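Local coordinates for transcription factor GAMBIF1 (Anopheles gambiae, PDB 1BVO), which probably acts as a Rel-family transcription activator, its specificity domain here bound to DNA and making up one part of the longer protein, at residues Val54-Val59 with His71-Lys76; Ile120-Phe125 with Cys146-Leu151; Ser42-Gly47 with Thr92-Phe97. All coordinates share one frame; numbering follows the deposited sequence.

Contact 1. Residues Val54-Val59 with His71-Lys76; sequences VVVSCV and HNLVGK
Leu73 reaches from the short strand 72-74 to Val56, Ser57 and Cys58 on strand 54-59. The two strand segments run at 138° to each other with their axes 6.5 Å apart at closest approach, so side chains rather than paired backbones fill the interface. From CB, which points toward strand 54-59, the Leu73 chain turns to the side of its own backbone N (chi1 -80°), and this brings CG against the sulfur of Cys58. CD1 carries the extended chain onward and sits 3.6 Å from CG1 of Val56, where the two side chains cross at about a right angle; the same methyl also touches Ser57 CA. The second branch, CD2, lies 3.9 Å from Cys58 SG, so the sulfur borders the leucine at both its branch point and one tip. Further along, Cys58 CB packs on the carbonyl oxygen of His71, 3.7 Å away. One water bridges the backbones here: it accepts from Cys58 N at 2.9 Å and donates to His71 O at 3.0 Å. That carbonyl also receives Arg117 NH2 from helix 107-120, giving His71 O two donors in a buried setting. Plain core packing of the Rel homology domain, the contact nevertheless comes within about 6 Å of the bound nucleic acid, measured between nearest atoms. Strand 52-59 runs between strands 83-87 and 142-152 in the main antiparallel sheet, whereas strand 72-74 pairs with strand 101-103, whose Ile102 also packs on Leu73.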
loop_
_atom_site.group_PDB
_atom_site.type_symbol
_atom_site.label_atom_id
_atom_site.label_comp_id
_atom_site.label_asym_id
_atom_site.label_seq_id
_atom_site.Cartn_x
_atom_site.Cartn_y
_atom_site.Cartn_z
ATOM N N VAL C 54 24.179 -25.410 4.439
ATOM C CA VAL C 54 23.762 -24.430 5.412
ATOM C C VAL C 54 22.493 -23.761 4.930
ATOM O O VAL C 54 22.316 -23.482 3.748
ATOM C CB VAL C 54 24.853 -23.373 5.656
ATOM C CG1 VAL C 54 24.936 -22.398 4.487
ATOM C CG2 VAL C 54 24.598 -22.629 6.959
ATOM N N VAL C 55 21.571 -23.603 5.863
ATOM C CA VAL C 55 20.300 -22.956 5.609
ATOM C C VAL C 55 20.313 -21.657 6.375
ATOM O O VAL C 55 20.543 -21.628 7.594
ATOM C CB VAL C 55 19.124 -23.783 6.136
ATOM C CG1 VAL C 55 17.814 -23.015 5.963
ATOM C CG2 VAL C 55 19.059 -25.109 5.414
ATOM N N VAL C 56 20.075 -20.572 5.668
ATOM C CA VAL C 56 20.051 -19.274 6.285
ATOM C C VAL C 56 18.639 -18.740 6.120
ATOM O O VAL C 56 18.015 -18.920 5.070
ATOM C CB VAL C 56 21.044 -18.313 5.614
ATOM C CG1 VAL C 56 21.108 -17.005 6.388
ATOM C CG2 VAL C 56 22.409 -18.956 5.519
ATOM N N SER C 57 18.100 -18.192 7.203
ATOM C CA SER C 57 16.771 -17.597 7.174
ATOM C C SER C 57 16.721 -16.537 8.259
ATOM O O SER C 57 17.606 -16.471 9.116
ATOM C CB SER C 57 15.663 -18.637 7.374
ATOM O OG SER C 57 15.640 -19.162 8.687
ATOM N N CYS C 58 15.729 -15.667 8.167
ATOM C CA CYS C 58 15.542 -14.593 9.119
ATOM C C CYS C 58 14.764 -15.044 10.338
ATOM O O CYS C 58 13.687 -15.646 10.217
ATOM C CB CYS C 58 14.756 -13.462 8.480
ATOM S SG CYS C 58 15.645 -12.495 7.277
ATOM N N VAL C 59 15.286 -14.737 11.512
ATOM C CA VAL C 59 14.597 -15.062 12.736
ATOM C C VAL C 59 14.477 -13.699 13.415
ATOM O O VAL C 59 15.064 -12.713 12.954
ATOM C CB VAL C 59 15.385 -16.052 13.581
ATOM C CG1 VAL C 59 15.691 -17.293 12.774
ATOM C CG2 VAL C 59 16.646 -15.411 14.108
ATOM N N HIS C 71 10.321 -11.733 7.014
ATOM C CA HIS C 71 11.203 -11.310 5.940
ATOM C C HIS C 71 11.916 -12.433 5.175
ATOM O O HIS C 71 12.322 -13.444 5.759
ATOM C CB HIS C 71 12.148 -10.235 6.452
ATOM C CG HIS C 71 11.450 -8.959 6.804
ATOM N ND1 HIS C 71 12.083 -7.900 7.392
ATOM C CD2 HIS C 71 10.168 -8.575 6.595
ATOM C CE1 HIS C 71 11.225 -6.887 7.523
ATOM N NE2 HIS C 71 10.061 -7.279 7.043
ATOM N N ASN C 72 11.943 -12.295 3.850
ATOM C CA ASN C 72 12.566 -13.285 2.980
ATOM C C ASN C 72 13.982 -12.876 2.637
ATOM O O ASN C 72 14.289 -11.674 2.542
ATOM C CB ASN C 72 11.776 -13.427 1.679
ATOM C CG ASN C 72 10.325 -13.750 1.907
ATOM O OD1 ASN C 72 9.976 -14.628 2.708
ATOM N ND2 ASN C 72 9.459 -13.020 1.226
ATOM N N LEU C 73 14.845 -13.869 2.479
ATOM C CA LEU C 73 16.213 -13.616 2.089
ATOM C C LEU C 73 16.284 -13.959 0.624
ATOM O O LEU C 73 15.821 -15.020 0.211
ATOM C CB LEU C 73 17.175 -14.512 2.841
ATOM C CG LEU C 73 17.511 -14.059 4.252
ATOM C CD1 LEU C 73 18.574 -14.972 4.847
ATOM C CD2 LEU C 73 18.016 -12.632 4.215
ATOM N N VAL C 74 16.760 -13.028 -0.180
ATOM C CA VAL C 74 16.872 -13.289 -1.595
ATOM C C VAL C 74 18.347 -13.152 -1.921
ATOM O O VAL C 74 19.086 -12.493 -1.191
ATOM C CB VAL C 74 15.985 -12.319 -2.399
ATOM C CG1 VAL C 74 14.521 -12.535 -2.025
ATOM C CG2 VAL C 74 16.387 -10.889 -2.139
ATOM N N GLY C 75 18.788 -13.796 -2.989
ATOM C CA GLY C 75 20.193 -13.729 -3.347
ATOM C C GLY C 75 20.484 -14.612 -4.546
ATOM O O GLY C 75 19.971 -15.734 -4.636
ATOM N N LYS C 76 21.321 -14.116 -5.451
ATOM C CA LYS C 76 21.689 -14.844 -6.665
ATOM C C LYS C 76 22.045 -16.274 -6.294
ATOM O O LYS C 76 21.758 -17.201 -7.053
ATOM C CB LYS C 76 22.908 -14.180 -7.328
ATOM C CG LYS C 76 22.880 -14.070 -8.845
ATOM C CD LYS C 76 22.915 -12.600 -9.280
ATOM C CE LYS C 76 24.206 -11.904 -8.825
ATOM N NZ LYS C 76 23.994 -10.584 -8.102
HETATM O O HOH W 1 14.380 -15.574 5.550
#

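Contact 2. Residues Ile120-Phe125 with Cys146-Leu151; sequences IRVDPF and CFQVFL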
loop_
_atom_site.group_PDB
_atom_site.type_symbol
_atom_site.label_atom_id
_atom_site.label_comp_id
_atom_site.label_asym_id
_atom_site.label_seq_id
_atom_site.Cartn_x
_atom_site.Cartn_y
_atom_site.Cartn_z
ATOM N N ILE C 120 7.378 -24.716 4.138
ATOM C CA ILE C 120 8.783 -24.977 3.859
ATOM C C ILE C 120 9.408 -25.817 4.999
ATOM O O ILE C 120 10.396 -26.524 4.788
ATOM C CB ILE C 120 9.505 -23.602 3.804
ATOM C CG1 ILE C 120 10.210 -23.352 2.482
ATOM C CG2 ILE C 120 10.510 -23.485 4.880
ATOM C CD1 ILE C 120 10.987 -22.044 2.537
ATOM N N ARG C 121 8.855 -25.654 6.209
ATOM C CA ARG C 121 9.273 -26.303 7.468
ATOM C C ARG C 121 10.532 -25.699 8.085
ATOM O O ARG C 121 11.264 -26.377 8.795
ATOM C CB ARG C 121 9.447 -27.821 7.314
ATOM C CG ARG C 121 8.156 -28.667 7.253
ATOM C CD ARG C 121 7.471 -28.918 8.616
ATOM N NE ARG C 121 8.132 -29.919 9.473
ATOM C CZ ARG C 121 7.574 -30.449 10.568
ATOM N NH1 ARG C 121 6.353 -30.081 10.933
ATOM N NH2 ARG C 121 8.235 -31.331 11.317
ATOM N N VAL C 122 10.745 -24.406 7.871
ATOM C CA VAL C 122 11.909 -23.736 8.439
ATOM C C VAL C 122 11.565 -23.105 9.781
ATOM O O VAL C 122 10.876 -22.084 9.845
ATOM C CB VAL C 122 12.490 -22.654 7.502
ATOM C CG1 VAL C 122 13.483 -21.774 8.235
ATOM C CG2 VAL C 122 13.192 -23.315 6.341
ATOM N N ASP C 123 12.002 -23.752 10.847
ATOM C CA ASP C 123 11.762 -23.239 12.170
ATOM C C ASP C 123 12.968 -23.656 12.965
ATOM O O ASP C 123 13.003 -24.733 13.557
ATOM C CB ASP C 123 10.492 -23.840 12.761
ATOM C CG ASP C 123 10.205 -23.330 14.162
ATOM O OD1 ASP C 123 11.044 -22.622 14.761
ATOM O OD2 ASP C 123 9.123 -23.658 14.683
ATOM N N PRO C 124 13.995 -22.809 12.966
ATOM C CA PRO C 124 15.241 -23.068 13.674
ATOM C C PRO C 124 15.104 -23.486 15.128
ATOM O O PRO C 124 15.578 -24.550 15.523
ATOM C CB PRO C 124 15.988 -21.741 13.543
ATOM C CG PRO C 124 15.499 -21.200 12.233
ATOM C CD PRO C 124 14.024 -21.476 12.336
ATOM N N PHE C 125 14.459 -22.648 15.927
ATOM C CA PHE C 125 14.341 -22.929 17.347
ATOM C C PHE C 125 13.106 -23.661 17.896
ATOM O O PHE C 125 12.939 -23.744 19.116
ATOM C CB PHE C 125 14.609 -21.635 18.122
ATOM C CG PHE C 125 15.961 -21.054 17.863
ATOM C CD1 PHE C 125 16.174 -20.171 16.808
ATOM C CD2 PHE C 125 17.044 -21.404 18.667
ATOM C CE1 PHE C 125 17.452 -19.642 16.561
ATOM C CE2 PHE C 125 18.316 -20.889 18.428
ATOM C CZ PHE C 125 18.521 -20.005 17.371
ATOM N N CYS C 146 19.802 -16.569 10.500
ATOM C CA CYS C 146 19.931 -17.820 11.223
ATOM C C CYS C 146 20.675 -18.815 10.344
ATOM O O CYS C 146 20.318 -19.009 9.169
ATOM C CB CYS C 146 18.579 -18.389 11.595
ATOM S SG CYS C 146 18.721 -19.733 12.802
ATOM N N PHE C 147 21.735 -19.406 10.884
ATOM C CA PHE C 147 22.510 -20.363 10.118
ATOM C C PHE C 147 22.319 -21.766 10.661
ATOM O O PHE C 147 22.859 -22.113 11.702
ATOM C CB PHE C 147 23.997 -20.002 10.143
ATOM C CG PHE C 147 24.302 -18.619 9.613
ATOM C CD1 PHE C 147 24.526 -18.412 8.264
ATOM C CD2 PHE C 147 24.363 -17.531 10.470
ATOM C CE1 PHE C 147 24.800 -17.134 7.771
ATOM C CE2 PHE C 147 24.634 -16.258 9.997
ATOM C CZ PHE C 147 24.855 -16.056 8.640
ATOM N N GLN C 148 21.499 -22.559 9.990
ATOM C CA GLN C 148 21.319 -23.934 10.432
ATOM C C GLN C 148 22.225 -24.777 9.571
ATOM O O GLN C 148 22.025 -24.855 8.346
ATOM C CB GLN C 148 19.913 -24.427 10.214
ATOM C CG GLN C 148 18.909 -23.920 11.167
ATOM C CD GLN C 148 17.572 -24.283 10.676
ATOM O OE1 GLN C 148 17.095 -23.719 9.676
ATOM N NE2 GLN C 148 16.987 -25.314 11.277
ATOM N N VAL C 149 23.217 -25.409 10.185
ATOM C CA VAL C 149 24.139 -26.237 9.432
ATOM C C VAL C 149 23.768 -27.708 9.571
ATOM O O VAL C 149 23.335 -28.151 10.643
ATOM C CB VAL C 149 25.606 -25.976 9.856
ATOM C CG1 VAL C 149 26.493 -27.160 9.504
ATOM C CG2 VAL C 149 26.128 -24.731 9.156
ATOM N N PHE C 150 23.882 -28.443 8.465
ATOM C CA PHE C 150 23.584 -29.870 8.449
ATOM C C PHE C 150 24.754 -30.645 7.846
ATOM O O PHE C 150 25.205 -30.361 6.723
ATOM C CB PHE C 150 22.340 -30.176 7.609
ATOM C CG PHE C 150 21.073 -29.538 8.099
ATOM C CD1 PHE C 150 20.343 -30.094 9.153
ATOM C CD2 PHE C 150 20.572 -28.400 7.474
ATOM C CE1 PHE C 150 19.127 -29.534 9.562
ATOM C CE2 PHE C 150 19.360 -27.827 7.878
ATOM C CZ PHE C 150 18.638 -28.399 8.925
ATOM N N LEU C 151 25.266 -31.599 8.611
ATOM C CA LEU C 151 26.351 -32.457 8.173
ATOM C C LEU C 151 25.801 -33.595 7.346
ATOM O O LEU C 151 24.646 -33.986 7.528
ATOM C CB LEU C 151 27.046 -33.030 9.388
ATOM C CG LEU C 151 27.469 -31.890 10.293
ATOM C CD1 LEU C 151 28.467 -32.414 11.280
ATOM C CD2 LEU C 151 28.088 -30.777 9.452
#
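The Gln148 amide lies flat against Pro124, with the pyrrolidine over one of its faces: NE2 is 3.7 Å from Pro124 CA, and OE1 is 3.9 Å from Pro124 CG. Beyond the oxygen end of the amide, Val122 CG1 stands 4.3 Å from Gln148 OE1. The second flat group, the Phe125 ring, meets the sulfur of Cys146 obliquely, with SG 5.1 Å from the ring centroid and 59° off its normal, a Cys sulfur-aromatic contact. CE1 is the ring atom that comes up to this sulfur, while His66 brings its own ring against Phe125. Cys146 SG also packs along the CB-CG bond of Pro124, 3.5 Å from CB; it is swung anti to its own backbone nitrogen (chi1 -167°), which carries it out from the strand toward the proline. Gln148, extended beyond CG, crosses Pro124 at about a right angle. Pro124 thus rests on two neighbours of strand 146-151, the Cys146 sulfur and the Gln148 amide, by van der Waals packing. Helix 107-120 closes in a Schellman motif with Arg121 as its C-prime residue, and the chain then turns onto the sheet; Asp123 OD2 accepts from the backbone N atoms of Thr127 and Gly128. The loop lies against the Cys146 and Gln148 side of strand 142-152, which runs between strands 52-59 and 159-172, with Val122 reaching Ser57 and Phe125 reaching Val167.

Contact 3. Residues Ser42-Gly47 with Thr92-Phe97; sequences SIQVHG and TMSYTF
An antiparallel beta pairing joins strand 42-46 to strand 94-96 in the three-stranded sheet of the immunoglobulin-like Rel homology domain, strand 2-7 flanking the other side of 42-46. Ile43 and Tyr95 form the hydrogen-bonded pair: Ile43 N donates to Tyr95 O at 3.1 Å, and Tyr95 N returns a weak bond to Ile43 O. Ser42 with Thr96 and Gln44 with Ser94 are non-hydrogen-bonded pairs on the opposite face. Just before strand 94-96, Met93 still offers its carbonyl oxygen to Val45 N at 2.9 Å, and Gln44 CA makes a CA-H...O contact with the same oxygen. On the buried face, Ile43 CG1 meets the edge of the Phe97 ring 4.2 Å from CE1, while Tyr95 CD1 sits over the centre of one face of that ring. The sheet face bearing Ile43 and Tyr95 packs on Val54 and Val86 of the larger sheet. On the face bearing Ser42 and Gln44, Ser42 CB is 3.4 Å from Thr96 OG1. Gln44 bends at chi2 (-77°), which turns its amide toward Thr92 and Ser94; NE2 gives Ser94 OG a weak but fairly straight hydrogen bond of 3.4 Å.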
loop_
_atom_site.group_PDB
_atom_site.type_symbol
_atom_site.label_atom_id
_atom_site.label_comp_id
_atom_site.label_asym_id
_atom_site.label_seq_id
_atom_site.Cartn_x
_atom_site.Cartn_y
_atom_site.Cartn_z
ATOM N N SER C 42 30.237 -14.349 7.160
ATOM C CA SER C 42 30.799 -15.650 6.901
ATOM C C SER C 42 30.810 -16.535 8.124
ATOM O O SER C 42 30.805 -16.055 9.268
ATOM C CB SER C 42 32.192 -15.528 6.278
ATOM O OG SER C 42 32.927 -14.436 6.798
ATOM N N ILE C 43 30.658 -17.826 7.879
ATOM C CA ILE C 43 30.650 -18.806 8.939
ATOM C C ILE C 43 31.807 -19.772 8.707
ATOM O O ILE C 43 32.445 -19.764 7.642
ATOM C CB ILE C 43 29.307 -19.568 8.998
ATOM C CG1 ILE C 43 29.057 -20.308 7.684
ATOM C CG2 ILE C 43 28.175 -18.603 9.303
ATOM C CD1 ILE C 43 27.939 -21.314 7.763
ATOM N N GLN C 44 32.042 -20.618 9.702
ATOM C CA GLN C 44 33.130 -21.563 9.678
ATOM C C GLN C 44 32.743 -22.711 10.577
ATOM O O GLN C 44 32.464 -22.506 11.753
ATOM C CB GLN C 44 34.350 -20.870 10.275
ATOM C CG GLN C 44 35.626 -20.976 9.483
ATOM C CD GLN C 44 36.282 -22.320 9.638
ATOM O OE1 GLN C 44 36.320 -22.891 10.734
ATOM N NE2 GLN C 44 36.828 -22.826 8.547
ATOM N N VAL C 45 32.681 -23.914 10.041
ATOM C CA VAL C 45 32.343 -25.054 10.869
ATOM C C VAL C 45 33.599 -25.531 11.562
ATOM O O VAL C 45 34.696 -25.394 11.032
ATOM C CB VAL C 45 31.758 -26.214 10.057
ATOM C CG1 VAL C 45 31.488 -27.406 10.949
ATOM C CG2 VAL C 45 30.499 -25.765 9.359
ATOM N N HIS C 46 33.446 -26.024 12.779
ATOM C CA HIS C 46 34.575 -26.545 13.529
ATOM C C HIS C 46 34.242 -27.965 13.914
ATOM O O HIS C 46 33.077 -28.351 13.945
ATOM C CB HIS C 46 34.801 -25.742 14.805
ATOM C CG HIS C 46 35.229 -24.328 14.562
ATOM N ND1 HIS C 46 36.532 -23.987 14.274
ATOM C CD2 HIS C 46 34.533 -23.175 14.609
ATOM C CE1 HIS C 46 36.618 -22.673 14.159
ATOM N NE2 HIS C 46 35.425 -22.157 14.363
ATOM N N GLY C 47 35.271 -28.727 14.247
ATOM C CA GLY C 47 35.094 -30.107 14.650
ATOM C C GLY C 47 34.731 -31.090 13.554
ATOM O O GLY C 47 34.582 -32.278 13.842
ATOM N N THR C 92 37.728 -26.473 3.337
ATOM C CA THR C 92 37.977 -25.271 4.116
ATOM C C THR C 92 36.955 -25.176 5.246
ATOM O O THR C 92 37.271 -24.689 6.330
ATOM C CB THR C 92 37.894 -23.993 3.253
ATOM O OG1 THR C 92 36.524 -23.700 2.940
ATOM C CG2 THR C 92 38.683 -24.166 1.953
ATOM N N MET C 93 35.738 -25.657 4.985
ATOM C CA MET C 93 34.645 -25.642 5.955
ATOM C C MET C 93 34.080 -24.253 6.244
ATOM O O MET C 93 33.513 -24.008 7.312
ATOM C CB MET C 93 35.058 -26.325 7.265
ATOM C CG MET C 93 35.071 -27.815 7.192
ATOM S SD MET C 93 33.551 -28.386 6.462
ATOM C CE MET C 93 34.176 -29.306 5.307
ATOM N N SER C 94 34.195 -23.355 5.273
ATOM C CA SER C 94 33.703 -21.992 5.422
ATOM C C SER C 94 32.904 -21.546 4.217
ATOM O O SER C 94 33.053 -22.083 3.111
ATOM C CB SER C 94 34.867 -21.021 5.626
ATOM O OG SER C 94 36.114 -21.668 5.476
ATOM N N TYR C 95 32.082 -20.532 4.432
ATOM C CA TYR C 95 31.279 -19.998 3.366
ATOM C C TYR C 95 31.171 -18.547 3.686
ATOM O O TYR C 95 31.110 -18.158 4.852
ATOM C CB TYR C 95 29.892 -20.638 3.294
ATOM C CG TYR C 95 29.192 -20.374 1.995
ATOM C CD1 TYR C 95 28.559 -19.157 1.759
ATOM C CD2 TYR C 95 29.180 -21.331 0.976
ATOM C CE1 TYR C 95 27.935 -18.890 0.550
ATOM C CE2 TYR C 95 28.562 -21.085 -0.237
ATOM C CZ TYR C 95 27.939 -19.859 -0.444
ATOM O OH TYR C 95 27.312 -19.582 -1.634
ATOM N N THR C 96 31.148 -17.749 2.641
ATOM C CA THR C 96 31.071 -16.325 2.782
ATOM C C THR C 96 29.866 -15.933 1.938
ATOM O O THR C 96 29.762 -16.327 0.768
ATOM C CB THR C 96 32.415 -15.751 2.311
ATOM O OG1 THR C 96 33.438 -16.183 3.227
ATOM C CG2 THR C 96 32.400 -14.248 2.248
ATOM N N PHE C 97 28.889 -15.295 2.585
ATOM C CA PHE C 97 27.672 -14.883 1.908
ATOM C C PHE C 97 27.902 -13.538 1.263
ATOM O O PHE C 97 27.798 -12.504 1.916
ATOM C CB PHE C 97 26.510 -14.840 2.890
ATOM C CG PHE C 97 26.225 -16.164 3.515
ATOM C CD1 PHE C 97 26.883 -16.563 4.673
ATOM C CD2 PHE C 97 25.365 -17.052 2.887
ATOM C CE1 PHE C 97 26.683 -17.834 5.200
ATOM C CE2 PHE C 97 25.153 -18.326 3.406
ATOM C CZ PHE C 97 25.818 -18.718 4.560
#

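How the contacts relate
Along the chain the segments run 42-47, 54-59, 71-76, 92-97, 120-125 and 146-151, so contact 3 encloses contact 1 and contact 2 follows both. Centres of contacts 1 and 2 lie about 10 Å apart; their strands 52-59 and 142-152 are neighbours in the five-stranded sheet, with probable hydrogen bonds from Cys146 N to Ser57 O and Gln148 N to Val55 O. Contact 3, centred about 17 and 16 Å from contacts 1 and 2, belongs to the three-stranded sheet; its Ile43 and Phe97 pack on Val54, Val56, Phe147 and Val149, holding the immunoglobulin-like domain's two sheets face to face. Contact 2 lies on the opposite side of strand 142-152, at Cys146 and Gln148; contact 1 is nearest the DNA.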